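Zinc-binding protein TroA (Treponema pallidum, PDB 1K0F) captures zinc with high affinity and specificity in the periplasm and delivers it to the membrane permease of the TroABC ABC transporter for import. Local coordinates at residues A52-Y57 and Y118-K123; G1-V6 and C122-G127; D198-A203 and Q233-V238; A227-V232 and H237-G242; D147-R152 and N267-V272. All blocks are in the same frame, centred on the assembly; numbering follows the deposited sequence.

Interaction 1 (A52-Y57 and Y118-K123); sequences ADLILY and YESLCK
L54 and L121 meet at about a right angle where helix 107-124 lies on the N-terminal parallel sheet. This is alpha/beta packing, with a helix laid against a face of the sheet. Strand 54-57 and helix segment 118-123 run nearly antiparallel, at 172°, with their axes 9.6 Å apart.

L54 faces the helix and splits its two methyls between two residues. Its CG stands anti to the backbone N (chi1 167°), which carries the fork out toward the helix. One branch, L54 CD2, meets L121 CD2 at 3.3 Å, a tight approach for two methyls. The other branch, L54 CD1, lies 3.8 Å from S120 CB.

L56, two residues along on the same side of the strand, adds one methyl. L56 CD2 comes 4.0 Å from S120 CB, so the small serine sits against a methyl from each leucine. All four residues are buried. L121 also touches V5 of the neighbouring strand, and S120 touches V80 of strand 78-81, so the helix spans several strands.

No hydrogen bond crosses this contact. The S120 hydroxyl instead makes a weak bond to A116 O of its own helix, and L56 CD2 lies 3.8 Å from S120 OG.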
# COMPACT_ATOMS: atom_id res chain seq x y z
N ALA A 52 13.69 -13.78 13.67
CA ALA A 52 12.57 -12.97 14.11
C ALA A 52 11.73 -13.71 15.14
O ALA A 52 11.59 -14.93 15.10
CB ALA A 52 11.71 -12.56 12.93
N ASP A 53 11.18 -12.96 16.08
CA ASP A 53 10.31 -13.52 17.09
C ASP A 53 8.89 -13.28 16.60
O ASP A 53 7.95 -13.96 17.00
CB ASP A 53 10.52 -12.81 18.42
CG ASP A 53 11.95 -12.85 18.86
OD1 ASP A 53 12.54 -13.95 18.83
OD2 ASP A 53 12.47 -11.78 19.24
N LEU A 54 8.76 -12.29 15.73
CA LEU A 54 7.46 -11.93 15.17
C LEU A 54 7.60 -11.53 13.71
O LEU A 54 8.31 -10.59 13.39
CB LEU A 54 6.87 -10.76 15.95
CG LEU A 54 5.67 -10.07 15.32
CD1 LEU A 54 4.51 -11.04 15.30
CD2 LEU A 54 5.32 -8.82 16.10
N ILE A 55 6.94 -12.27 12.83
CA ILE A 55 6.98 -11.95 11.41
C ILE A 55 5.62 -11.39 11.02
O ILE A 55 4.58 -11.98 11.31
CB ILE A 55 7.29 -13.17 10.54
CG1 ILE A 55 8.77 -13.55 10.67
CG2 ILE A 55 6.98 -12.85 9.08
CD1 ILE A 55 9.12 -14.86 9.98
N LEU A 56 5.65 -10.23 10.36
CA LEU A 56 4.43 -9.55 9.94
C LEU A 56 4.38 -9.30 8.44
O LEU A 56 5.33 -8.81 7.83
CB LEU A 56 4.30 -8.21 10.68
CG LEU A 56 3.92 -8.28 12.16
CD1 LEU A 56 3.79 -6.87 12.72
CD2 LEU A 56 2.63 -9.05 12.33
N TYR A 57 3.25 -9.65 7.85
CA TYR A 57 3.03 -9.46 6.43
C TYR A 57 1.55 -9.25 6.16
O TYR A 57 0.69 -9.58 6.97
CB TYR A 57 3.58 -10.65 5.64
CG TYR A 57 2.86 -11.97 5.82
CD1 TYR A 57 2.93 -12.67 7.03
CD2 TYR A 57 2.18 -12.56 4.75
CE1 TYR A 57 2.34 -13.91 7.16
CE2 TYR A 57 1.59 -13.81 4.88
CZ TYR A 57 1.67 -14.48 6.08
OH TYR A 57 1.06 -15.71 6.20
N TYR A 118 -0.84 -4.59 16.23
CA TYR A 118 -0.88 -4.28 17.65
C TYR A 118 -1.04 -5.53 18.48
O TYR A 118 -0.26 -5.78 19.40
CB TYR A 118 -2.04 -3.34 17.93
CG TYR A 118 -2.62 -3.46 19.33
CD1 TYR A 118 -1.92 -2.99 20.43
CD2 TYR A 118 -3.88 -4.00 19.54
CE1 TYR A 118 -2.46 -3.05 21.71
CE2 TYR A 118 -4.44 -4.07 20.81
CZ TYR A 118 -3.73 -3.59 21.89
OH TYR A 118 -4.28 -3.63 23.14
N GLU A 119 -2.04 -6.33 18.15
CA GLU A 119 -2.32 -7.56 18.89
C GLU A 119 -1.21 -8.62 18.75
O GLU A 119 -1.08 -9.49 19.60
CB GLU A 119 -3.66 -8.16 18.45
CG GLU A 119 -4.86 -7.53 19.13
CD GLU A 119 -6.17 -8.07 18.62
OE1 GLU A 119 -7.22 -7.67 19.16
OE2 GLU A 119 -6.15 -8.88 17.67
N SER A 120 -0.45 -8.54 17.67
CA SER A 120 0.65 -9.49 17.45
C SER A 120 1.78 -9.09 18.39
O SER A 120 2.40 -9.93 19.05
CB SER A 120 1.13 -9.40 16.00
OG SER A 120 0.49 -10.37 15.19
N LEU A 121 2.03 -7.78 18.44
CA LEU A 121 3.08 -7.24 19.29
C LEU A 121 2.79 -7.58 20.75
O LEU A 121 3.70 -7.91 21.51
CB LEU A 121 3.16 -5.72 19.10
CG LEU A 121 3.67 -5.22 17.74
CD1 LEU A 121 3.72 -3.70 17.75
CD2 LEU A 121 5.06 -5.80 17.44
N CYS A 122 1.52 -7.50 21.14
CA CYS A 122 1.12 -7.80 22.51
C CYS A 122 1.39 -9.27 22.79
O CYS A 122 1.93 -9.63 23.83
CB CYS A 122 -0.37 -7.51 22.72
SG CYS A 122 -0.81 -5.77 22.79
N LYS A 123 1.01 -10.12 21.84
CA LYS A 123 1.21 -11.56 21.94
C LYS A 123 2.70 -11.82 22.08
O LYS A 123 3.12 -12.70 22.82
CB LYS A 123 0.68 -12.27 20.69
CG LYS A 123 -0.75 -12.80 20.79
CD LYS A 123 -1.60 -12.04 21.79
CE LYS A 123 -3.07 -12.29 21.55
NZ LYS A 123 -3.83 -12.43 22.82

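Interaction 2 (G1-V6 and C122-G127); sequences GKPLVV and CKLLPG
P3, just before strand 4-7, turns the CG corner of its ring onto the branched end of L125. This strand is an inner member of the N-terminal parallel sheet. Its partner is the C-terminal end of helix 107-124, where L125 is the first residue to leave helical geometry. The contact is wholly apolar, and no hydrogen bond crosses it.

The approach of P3 CG to the L125 CD2 methyl is modelled too short, so its exact value is doubtful. P3 CB is 3.9 Å from L125 CD2. L125 has its CG anti to the carbonyl carbon (chi1 -50°), and this sends both methyls toward the proline.

L124 works on the other part of the segment. Its CD2 methyl reaches P3 CB at 4.1 Å and also touches V5. P3 and V5 therefore share this one branch of L124. The V5 and L124 side chains cross obliquely.

Neighbours extend the patch. L124 also touches D53 and L54, while L125 packs on F132 of helix 129-156. The contact thus ties the N-terminal strand to the turn between two consecutive helices. V5 is buried, and its CG2, the methyl beside the backbone N, sits 3.4 Å from L124 CD2.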
# COMPACT_ATOMS: atom_id res chain seq x y z
N GLY A 1 17.60 -9.15 25.64
CA GLY A 1 17.39 -8.03 24.69
C GLY A 1 16.01 -8.06 24.07
O GLY A 1 15.35 -9.10 24.06
N LYS A 2 15.58 -6.91 23.56
CA LYS A 2 14.26 -6.78 22.94
C LYS A 2 14.09 -7.74 21.75
O LYS A 2 15.04 -7.98 21.00
CB LYS A 2 14.04 -5.34 22.47
CG LYS A 2 14.72 -4.28 23.34
CD LYS A 2 14.40 -2.86 22.86
CE LYS A 2 15.19 -2.48 21.60
NZ LYS A 2 16.46 -1.74 21.91
N PRO A 3 12.87 -8.29 21.57
CA PRO A 3 12.47 -9.22 20.50
C PRO A 3 12.54 -8.67 19.08
O PRO A 3 12.27 -7.48 18.84
CB PRO A 3 11.05 -9.61 20.88
CG PRO A 3 10.56 -8.44 21.64
CD PRO A 3 11.73 -8.00 22.46
N LEU A 4 12.88 -9.54 18.14
CA LEU A 4 13.00 -9.16 16.74
C LEU A 4 11.71 -9.29 15.97
O LEU A 4 11.20 -10.39 15.79
CB LEU A 4 14.06 -10.02 16.06
CG LEU A 4 14.25 -9.70 14.58
CD1 LEU A 4 14.65 -8.24 14.45
CD2 LEU A 4 15.30 -10.61 13.98
N VAL A 5 11.17 -8.16 15.53
CA VAL A 5 9.95 -8.17 14.74
C VAL A 5 10.43 -7.96 13.32
O VAL A 5 11.32 -7.15 13.08
CB VAL A 5 9.01 -7.00 15.10
CG1 VAL A 5 7.87 -6.90 14.08
CG2 VAL A 5 8.45 -7.20 16.51
N VAL A 6 9.86 -8.69 12.37
CA VAL A 6 10.28 -8.53 10.98
C VAL A 6 9.06 -8.40 10.12
O VAL A 6 8.19 -9.27 10.12
CB VAL A 6 11.12 -9.71 10.48
CG1 VAL A 6 11.26 -9.64 8.95
CG2 VAL A 6 12.51 -9.68 11.13
N CYS A 122 1.52 -7.50 21.14
CA CYS A 122 1.12 -7.80 22.51
C CYS A 122 1.39 -9.27 22.79
O CYS A 122 1.93 -9.63 23.83
CB CYS A 122 -0.37 -7.51 22.72
SG CYS A 122 -0.81 -5.77 22.79
N LYS A 123 1.01 -10.12 21.84
CA LYS A 123 1.21 -11.56 21.94
C LYS A 123 2.70 -11.82 22.08
O LYS A 123 3.12 -12.70 22.82
CB LYS A 123 0.68 -12.27 20.69
CG LYS A 123 -0.75 -12.80 20.79
CD LYS A 123 -1.60 -12.04 21.79
CE LYS A 123 -3.07 -12.29 21.55
NZ LYS A 123 -3.83 -12.43 22.82
N LEU A 124 3.50 -11.05 21.35
CA LEU A 124 4.94 -11.19 21.39
C LEU A 124 5.48 -10.71 22.74
O LEU A 124 6.30 -11.38 23.38
CB LEU A 124 5.56 -10.39 20.24
CG LEU A 124 7.08 -10.40 20.06
CD1 LEU A 124 7.55 -11.79 19.66
CD2 LEU A 124 7.46 -9.37 18.99
N LEU A 125 5.02 -9.54 23.19
CA LEU A 125 5.45 -8.97 24.47
C LEU A 125 4.26 -8.65 25.34
O LEU A 125 3.85 -7.50 25.44
CB LEU A 125 6.27 -7.71 24.24
CG LEU A 125 7.37 -7.91 23.20
CD1 LEU A 125 8.17 -6.61 23.06
CD2 LEU A 125 8.28 -9.07 23.61
N PRO A 126 3.72 -9.67 26.01
CA PRO A 126 2.56 -9.60 26.91
C PRO A 126 2.70 -8.50 27.95
O PRO A 126 1.76 -7.76 28.22
CB PRO A 126 2.52 -10.99 27.56
CG PRO A 126 3.88 -11.58 27.32
CD PRO A 126 4.27 -11.04 25.97
N GLY A 127 3.89 -8.40 28.53
CA GLY A 127 4.14 -7.40 29.54
C GLY A 127 4.07 -5.99 28.99
O GLY A 127 3.97 -5.04 29.75

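Interaction 3 (D198-A203 and Q233-V238); sequences DMQELA and QARGHV
R235 sets its CG anti to the carbonyl carbon and then bends at chi2 (-107°), which sends its guanidinium across to Q200 and A203 of helix 196-208. R235 is the third residue of a type I beta turn, Q233 to G236, that begins at the last residue of helix 225-233 and leads toward strand 240-245. The turn is closed by a backbone bond from G236 N to Q233 O at 3.0 Å.

The polar link is modest. R235 NH2 donates to the main-chain oxygen Q200 O at 2.7 Å. The N-H to acceptor angle is only 120°, so the bond is weak. The oxygen lies oblique to the guanidinium plane.

The Q200 side chain bends at its own second torsion and crosses R235 at about a right angle. Its amide plane is turned 64° from the guanidinium plane, so the two flat groups do not stack. Q200 OE1 stands 3.6 Å from R235 NH2. Q200 CG comes 2.9 Å from R235 NH2 as well, a close approach on which little should rest.

R235 also touches A204 and A207, so it lies along the surface of helix 196-208. H237, the residue just after the turn, packs on I206 and A207 of that helix. Both Q200 and R235 are exposed, so this is a surface link between a turn and a helix. Beneath it A203 is buried. Its methyl faces the turn and meets the guanidinium at an edge, near its plane, with A203 CB 3.8 Å from R235 NE.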
# COMPACT_ATOMS: atom_id res chain seq x y z
N ASP A 198 -3.89 -2.91 -24.20
CA ASP A 198 -4.31 -2.33 -22.93
C ASP A 198 -3.88 -0.87 -22.80
O ASP A 198 -4.69 -0.01 -22.47
CB ASP A 198 -3.76 -3.17 -21.78
CG ASP A 198 -4.49 -4.49 -21.62
OD1 ASP A 198 -5.73 -4.48 -21.45
OD2 ASP A 198 -3.84 -5.55 -21.67
N MET A 199 -2.60 -0.58 -23.05
CA MET A 199 -2.11 0.80 -22.95
C MET A 199 -2.84 1.69 -23.93
O MET A 199 -3.22 2.81 -23.62
CB MET A 199 -0.61 0.88 -23.24
CG MET A 199 -0.08 2.31 -23.33
SD MET A 199 1.71 2.42 -23.46
CE MET A 199 2.25 1.51 -21.99
N GLN A 200 -3.00 1.18 -25.15
CA GLN A 200 -3.70 1.87 -26.21
C GLN A 200 -5.02 2.42 -25.70
O GLN A 200 -5.27 3.62 -25.72
CB GLN A 200 -3.97 0.90 -27.35
CG GLN A 200 -3.61 1.42 -28.71
CD GLN A 200 -2.12 1.60 -28.86
OE1 GLN A 200 -1.59 2.71 -28.75
NE2 GLN A 200 -1.43 0.49 -29.12
N GLU A 201 -5.87 1.51 -25.24
CA GLU A 201 -7.18 1.86 -24.71
C GLU A 201 -7.05 2.91 -23.62
O GLU A 201 -7.68 3.96 -23.69
CB GLU A 201 -7.88 0.61 -24.18
CG GLU A 201 -7.83 -0.57 -25.14
CD GLU A 201 -8.88 -1.63 -24.86
OE1 GLU A 201 -9.88 -1.68 -25.62
OE2 GLU A 201 -8.71 -2.41 -23.90
N LEU A 202 -6.24 2.62 -22.61
CA LEU A 202 -6.05 3.55 -21.52
C LEU A 202 -5.59 4.91 -22.02
O LEU A 202 -6.02 5.95 -21.52
CB LEU A 202 -5.03 3.00 -20.53
CG LEU A 202 -4.99 3.75 -19.21
CD1 LEU A 202 -6.41 3.93 -18.68
CD2 LEU A 202 -4.14 2.99 -18.21
N ALA A 203 -4.72 4.90 -23.02
CA ALA A 203 -4.21 6.14 -23.59
C ALA A 203 -5.38 6.97 -24.10
O ALA A 203 -5.57 8.12 -23.70
CB ALA A 203 -3.24 5.84 -24.71
N GLN A 233 -0.36 11.56 -25.52
CA GLN A 233 0.10 12.69 -26.32
C GLN A 233 -0.18 12.45 -27.80
O GLN A 233 -0.67 13.33 -28.51
CB GLN A 233 1.60 12.89 -26.12
CG GLN A 233 2.00 14.31 -25.74
CD GLN A 233 2.43 14.41 -24.30
OE1 GLN A 233 3.36 15.16 -23.97
NE2 GLN A 233 1.76 13.66 -23.42
N ALA A 234 0.15 11.24 -28.26
CA ALA A 234 -0.06 10.86 -29.64
C ALA A 234 -1.56 10.73 -29.90
O ALA A 234 -1.97 10.35 -31.00
CB ALA A 234 0.64 9.54 -29.91
N ARG A 235 -2.36 11.04 -28.89
CA ARG A 235 -3.82 10.97 -29.02
C ARG A 235 -4.48 12.35 -28.91
O ARG A 235 -5.70 12.46 -28.85
CB ARG A 235 -4.39 10.04 -27.96
CG ARG A 235 -3.88 8.61 -28.05
CD ARG A 235 -4.95 7.67 -28.58
NE ARG A 235 -4.72 6.29 -28.15
CZ ARG A 235 -5.19 5.22 -28.79
NH1 ARG A 235 -5.92 5.36 -29.89
NH2 ARG A 235 -4.93 4.00 -28.33
N GLY A 236 -3.66 13.40 -28.86
CA GLY A 236 -4.18 14.76 -28.78
C GLY A 236 -4.30 15.36 -27.39
O GLY A 236 -4.90 16.43 -27.24
N HIS A 237 -3.73 14.70 -26.40
CA HIS A 237 -3.81 15.18 -25.02
C HIS A 237 -2.48 15.08 -24.29
O HIS A 237 -1.81 14.04 -24.33
CB HIS A 237 -4.87 14.38 -24.26
CG HIS A 237 -4.97 14.74 -22.81
ND1 HIS A 237 -5.08 16.05 -22.38
CD2 HIS A 237 -4.97 13.97 -21.70
CE1 HIS A 237 -5.14 16.06 -21.06
NE2 HIS A 237 -5.07 14.82 -20.62
N VAL A 238 -2.09 16.16 -23.62
CA VAL A 238 -0.85 16.18 -22.85
C VAL A 238 -1.18 15.98 -21.38
O VAL A 238 -1.55 16.92 -20.67
CB VAL A 238 -0.09 17.50 -22.98
CG1 VAL A 238 1.34 17.29 -22.53
CG2 VAL A 238 -0.14 18.01 -24.40

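Interaction 4 (A227-V232 and H237-G242); sequences ALRDAV and HVVQIG
D230 OD1 is gripped by two nitrogens of R229, the arginine whose chain packs on V239 and I241. R229 NH2 makes a salt bridge to D230 OD1 at 2.6 Å, reaching the oxygen on its syn side. The oxygen is tilted 26° out of the guanidinium plane. R229 NE adds a weak bond to the same oxygen. This pair lies within helix 225-233, the helix of a beta-alpha-beta unit with strands 213-217 and 240-245.

The grip matters for the contact because it probably restrains the far end of R229. The chain bends at chi2 and chi3, and its aliphatic part lies on the returning segment. R229 CG is 3.3 Å from V239 CG1. R229 CB is 3.7 Å from I241 CD1, where the two side chains cross at about a right angle. V239 O and I241 CD1 both lie at the guanidinium edge.

V239 holds CG1 between its backbone N and carbonyl carbon (chi1 64°), and so presents that methyl to the helix. V232 crosses V239 at about a right angle, with V232 CB 4.0 Å from V239 CG1. V239 also touches I214, so it sits between helix 225-233 and strand 213-217.

V232 and H237 point the same way and lie side by side. V232 CG1 approaches H237 CD2 at 3.5 Å, oblique to the ring. The ring's NE2 is hydrogen-bonded to L211 O. Near the helix end, H237 N donates to V232 O at 3.4 Å, a weak bond with an angle of 159°.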
# COMPACT_ATOMS: atom_id res chain seq x y z
N ALA A 227 5.22 6.24 -20.85
CA ALA A 227 4.98 5.72 -22.19
C ALA A 227 3.51 5.90 -22.49
O ALA A 227 3.11 6.20 -23.61
CB ALA A 227 5.37 4.26 -22.26
N LEU A 228 2.70 5.70 -21.46
CA LEU A 228 1.27 5.86 -21.61
C LEU A 228 1.08 7.34 -21.87
O LEU A 228 0.32 7.73 -22.74
CB LEU A 228 0.55 5.46 -20.32
CG LEU A 228 -0.88 5.95 -20.12
CD1 LEU A 228 -1.71 5.77 -21.40
CD2 LEU A 228 -1.51 5.18 -18.96
N ARG A 229 1.80 8.15 -21.12
CA ARG A 229 1.74 9.59 -21.26
C ARG A 229 1.94 10.01 -22.71
O ARG A 229 1.20 10.84 -23.23
CB ARG A 229 2.80 10.25 -20.37
CG ARG A 229 2.45 11.65 -19.93
CD ARG A 229 3.07 12.69 -20.84
NE ARG A 229 4.30 12.20 -21.45
CZ ARG A 229 5.35 11.74 -20.76
NH1 ARG A 229 5.30 11.70 -19.43
NH2 ARG A 229 6.44 11.33 -21.39
N ASP A 230 2.94 9.42 -23.37
CA ASP A 230 3.24 9.71 -24.77
C ASP A 230 2.15 9.18 -25.69
O ASP A 230 1.83 9.79 -26.70
CB ASP A 230 4.56 9.09 -25.18
CG ASP A 230 5.68 9.55 -24.32
OD1 ASP A 230 5.51 10.60 -23.67
OD2 ASP A 230 6.73 8.88 -24.32
N ALA A 231 1.61 8.02 -25.33
CA ALA A 231 0.55 7.42 -26.12
C ALA A 231 -0.64 8.37 -26.04
O ALA A 231 -1.35 8.59 -27.02
CB ALA A 231 0.18 6.07 -25.55
N VAL A 232 -0.84 8.97 -24.87
CA VAL A 232 -1.92 9.92 -24.70
C VAL A 232 -1.60 11.11 -25.59
O VAL A 232 -2.46 11.60 -26.31
CB VAL A 232 -2.03 10.39 -23.25
CG1 VAL A 232 -3.23 11.31 -23.09
CG2 VAL A 232 -2.16 9.20 -22.32
N HIS A 237 -3.73 14.70 -26.40
CA HIS A 237 -3.81 15.18 -25.02
C HIS A 237 -2.48 15.08 -24.29
O HIS A 237 -1.81 14.04 -24.33
CB HIS A 237 -4.87 14.38 -24.26
CG HIS A 237 -4.97 14.74 -22.81
ND1 HIS A 237 -5.08 16.05 -22.38
CD2 HIS A 237 -4.97 13.97 -21.70
CE1 HIS A 237 -5.14 16.06 -21.06
NE2 HIS A 237 -5.07 14.82 -20.62
N VAL A 238 -2.09 16.16 -23.62
CA VAL A 238 -0.85 16.18 -22.85
C VAL A 238 -1.18 15.98 -21.38
O VAL A 238 -1.55 16.92 -20.67
CB VAL A 238 -0.09 17.50 -22.98
CG1 VAL A 238 1.34 17.29 -22.53
CG2 VAL A 238 -0.14 18.01 -24.40
N VAL A 239 -1.07 14.75 -20.93
CA VAL A 239 -1.35 14.45 -19.55
C VAL A 239 -0.08 14.63 -18.74
O VAL A 239 1.02 14.26 -19.17
CB VAL A 239 -1.90 13.02 -19.38
CG1 VAL A 239 -0.85 12.01 -19.78
CG2 VAL A 239 -2.34 12.82 -17.94
N GLN A 240 -0.24 15.21 -17.57
CA GLN A 240 0.87 15.46 -16.69
C GLN A 240 1.02 14.26 -15.78
O GLN A 240 0.03 13.67 -15.38
CB GLN A 240 0.57 16.67 -15.82
CG GLN A 240 1.21 17.96 -16.26
CD GLN A 240 1.14 19.01 -15.17
OE1 GLN A 240 0.08 19.27 -14.62
NE2 GLN A 240 2.28 19.61 -14.85
N ILE A 241 2.25 13.88 -15.48
CA ILE A 241 2.46 12.80 -14.53
C ILE A 241 2.21 13.64 -13.27
O ILE A 241 3.12 14.27 -12.75
CB ILE A 241 3.92 12.27 -14.59
CG1 ILE A 241 3.97 11.00 -15.44
CG2 ILE A 241 4.42 11.93 -13.21
CD1 ILE A 241 3.62 11.21 -16.88
N GLY A 242 0.95 13.70 -12.84
CA GLY A 242 0.57 14.50 -11.69
C GLY A 242 1.31 14.26 -10.39
O GLY A 242 0.94 14.82 -9.35

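Interaction 5 (D147-R152 and N267-V272); sequences DAYVRR and NIDTIV
Two helices lie side by side here: the long helix 129-156, and helix 260-273 near the C-terminus. Segments 147-152 and 267-272 run parallel, only 4° apart, with axes 10.1 Å from each other.

I268 faces the long helix and packs against both Y149 and V150. Its CG2 methyl is 3.4 Å from Y149 CE2, oblique to the ring. Its other branch ends at I268 CD1, 3.5 Å from V150 CG1. I268 and V150 are buried.

Y149 has its CG anti to the backbone N (chi1 174°), which carries the ring past I268 to D269. Y149 OH donates to D269 OD1 at 2.5 Å, a very short hydrogen bond whose exact length is doubtful. The oxygen lies at the ring edge in the ring plane, and ring and carboxylate are turned 46° apart. The bond closes one side of the apolar contact and probably restrains the ring. D269 OD1 also has a long, weak ion pair with K153 NZ, one turn further along the tyrosine's helix.

V150 and I268 both touch F174 of helix 172-178. On the sheet side, T270 and I271 of helix 260-273 pack on L245 of strand 240-245 and F215 of strand 213-217.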
# COMPACT_ATOMS: atom_id res chain seq x y z
N ASP A 147 -8.09 8.89 7.52
CA ASP A 147 -9.19 8.47 6.68
C ASP A 147 -10.12 9.65 6.44
O ASP A 147 -10.62 9.85 5.33
CB ASP A 147 -9.98 7.35 7.34
CG ASP A 147 -11.15 6.91 6.51
OD1 ASP A 147 -10.99 5.98 5.69
OD2 ASP A 147 -12.23 7.51 6.67
N ALA A 148 -10.34 10.44 7.48
CA ALA A 148 -11.21 11.60 7.37
C ALA A 148 -10.66 12.55 6.33
O ALA A 148 -11.35 12.91 5.38
CB ALA A 148 -11.32 12.29 8.72
N TYR A 149 -9.41 12.93 6.53
CA TYR A 149 -8.70 13.85 5.65
C TYR A 149 -8.78 13.41 4.19
O TYR A 149 -9.14 14.19 3.32
CB TYR A 149 -7.24 13.95 6.10
CG TYR A 149 -6.32 14.75 5.21
CD1 TYR A 149 -6.11 16.12 5.44
CD2 TYR A 149 -5.60 14.14 4.18
CE1 TYR A 149 -5.21 16.85 4.68
CE2 TYR A 149 -4.69 14.87 3.41
CZ TYR A 149 -4.50 16.21 3.66
OH TYR A 149 -3.59 16.92 2.92
N VAL A 150 -8.44 12.14 3.93
CA VAL A 150 -8.47 11.61 2.58
C VAL A 150 -9.86 11.66 1.96
O VAL A 150 -10.00 11.72 0.74
CB VAL A 150 -7.96 10.16 2.53
CG1 VAL A 150 -8.06 9.61 1.11
CG2 VAL A 150 -6.52 10.10 3.02
N ARG A 151 -10.89 11.62 2.80
CA ARG A 151 -12.24 11.70 2.28
C ARG A 151 -12.53 13.17 2.02
O ARG A 151 -12.96 13.53 0.93
CB ARG A 151 -13.26 11.12 3.26
CG ARG A 151 -14.55 10.67 2.57
CD ARG A 151 -15.45 9.83 3.47
NE ARG A 151 -15.84 8.57 2.85
CZ ARG A 151 -15.50 7.37 3.32
NH1 ARG A 151 -14.74 7.27 4.41
NH2 ARG A 151 -15.90 6.27 2.70
N ARG A 152 -12.28 14.00 3.02
CA ARG A 152 -12.49 15.44 2.88
C ARG A 152 -11.80 15.82 1.58
O ARG A 152 -12.44 16.23 0.62
CB ARG A 152 -11.86 16.19 4.05
CG ARG A 152 -11.72 17.70 3.84
CD ARG A 152 -11.23 18.40 5.10
NE ARG A 152 -10.38 17.54 5.91
CZ ARG A 152 -9.93 17.84 7.13
NH1 ARG A 152 -10.25 19.00 7.69
NH2 ARG A 152 -9.16 16.99 7.78
N ASN A 267 -0.16 10.91 -1.15
CA ASN A 267 -0.99 10.38 -2.22
C ASN A 267 -2.16 11.30 -2.57
O ASN A 267 -2.18 11.88 -3.65
CB ASN A 267 -1.48 8.98 -1.85
CG ASN A 267 -0.49 7.88 -2.29
OD1 ASN A 267 0.66 8.15 -2.67
ND2 ASN A 267 -0.93 6.63 -2.23
N ILE A 268 -3.12 11.44 -1.66
CA ILE A 268 -4.28 12.31 -1.89
C ILE A 268 -3.87 13.74 -2.21
O ILE A 268 -4.49 14.40 -3.05
CB ILE A 268 -5.24 12.32 -0.67
CG1 ILE A 268 -6.66 12.52 -1.15
CG2 ILE A 268 -4.87 13.43 0.31
CD1 ILE A 268 -7.20 11.33 -1.87
N ASP A 269 -2.82 14.23 -1.56
CA ASP A 269 -2.39 15.58 -1.83
C ASP A 269 -2.05 15.61 -3.31
O ASP A 269 -2.77 16.18 -4.11
CB ASP A 269 -1.15 15.93 -0.99
CG ASP A 269 -1.50 16.26 0.44
OD1 ASP A 269 -2.60 15.87 0.89
OD2 ASP A 269 -0.68 16.90 1.13
N THR A 270 -0.96 14.93 -3.66
CA THR A 270 -0.50 14.87 -5.04
C THR A 270 -1.61 14.67 -6.07
O THR A 270 -1.65 15.37 -7.09
CB THR A 270 0.52 13.73 -5.20
OG1 THR A 270 1.72 14.07 -4.50
CG2 THR A 270 0.83 13.49 -6.68
N ILE A 271 -2.51 13.74 -5.80
CA ILE A 271 -3.58 13.42 -6.72
C ILE A 271 -4.58 14.55 -6.95
O ILE A 271 -4.64 15.10 -8.05
CB ILE A 271 -4.34 12.16 -6.28
CG1 ILE A 271 -3.43 10.94 -6.42
CG2 ILE A 271 -5.60 11.96 -7.13
CD1 ILE A 271 -4.02 9.69 -5.85
N VAL A 272 -5.35 14.89 -5.93
CA VAL A 272 -6.32 15.97 -6.06
C VAL A 272 -5.60 17.21 -6.60
O VAL A 272 -6.08 17.86 -7.53
CB VAL A 272 -7.02 16.30 -4.70
CG1 VAL A 272 -7.81 15.10 -4.22
CG2 VAL A 272 -6.00 16.71 -3.66

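Overall arrangement
The contacts fall into two groups on opposite sides of the chain's centre, with interaction 5 on the long helix. Interactions 1 and 2 have centres 7 Å apart and share helix 107-124 and the N-terminal sheet. Interactions 3 and 4 also have centres 7 Å apart, touch each other and share H237 and V238. Centres of interactions 1 and 3 are 45 Å apart. Along the chain, interactions 1 and 2 close before 3, 4 and 5 open, and 3 and 4 are nested inside the loop closed by interaction 5, which touches interaction 4 through G242 and T270. This matches the family's two lobes joined by a long helix; the zinc ligands lie away from all five.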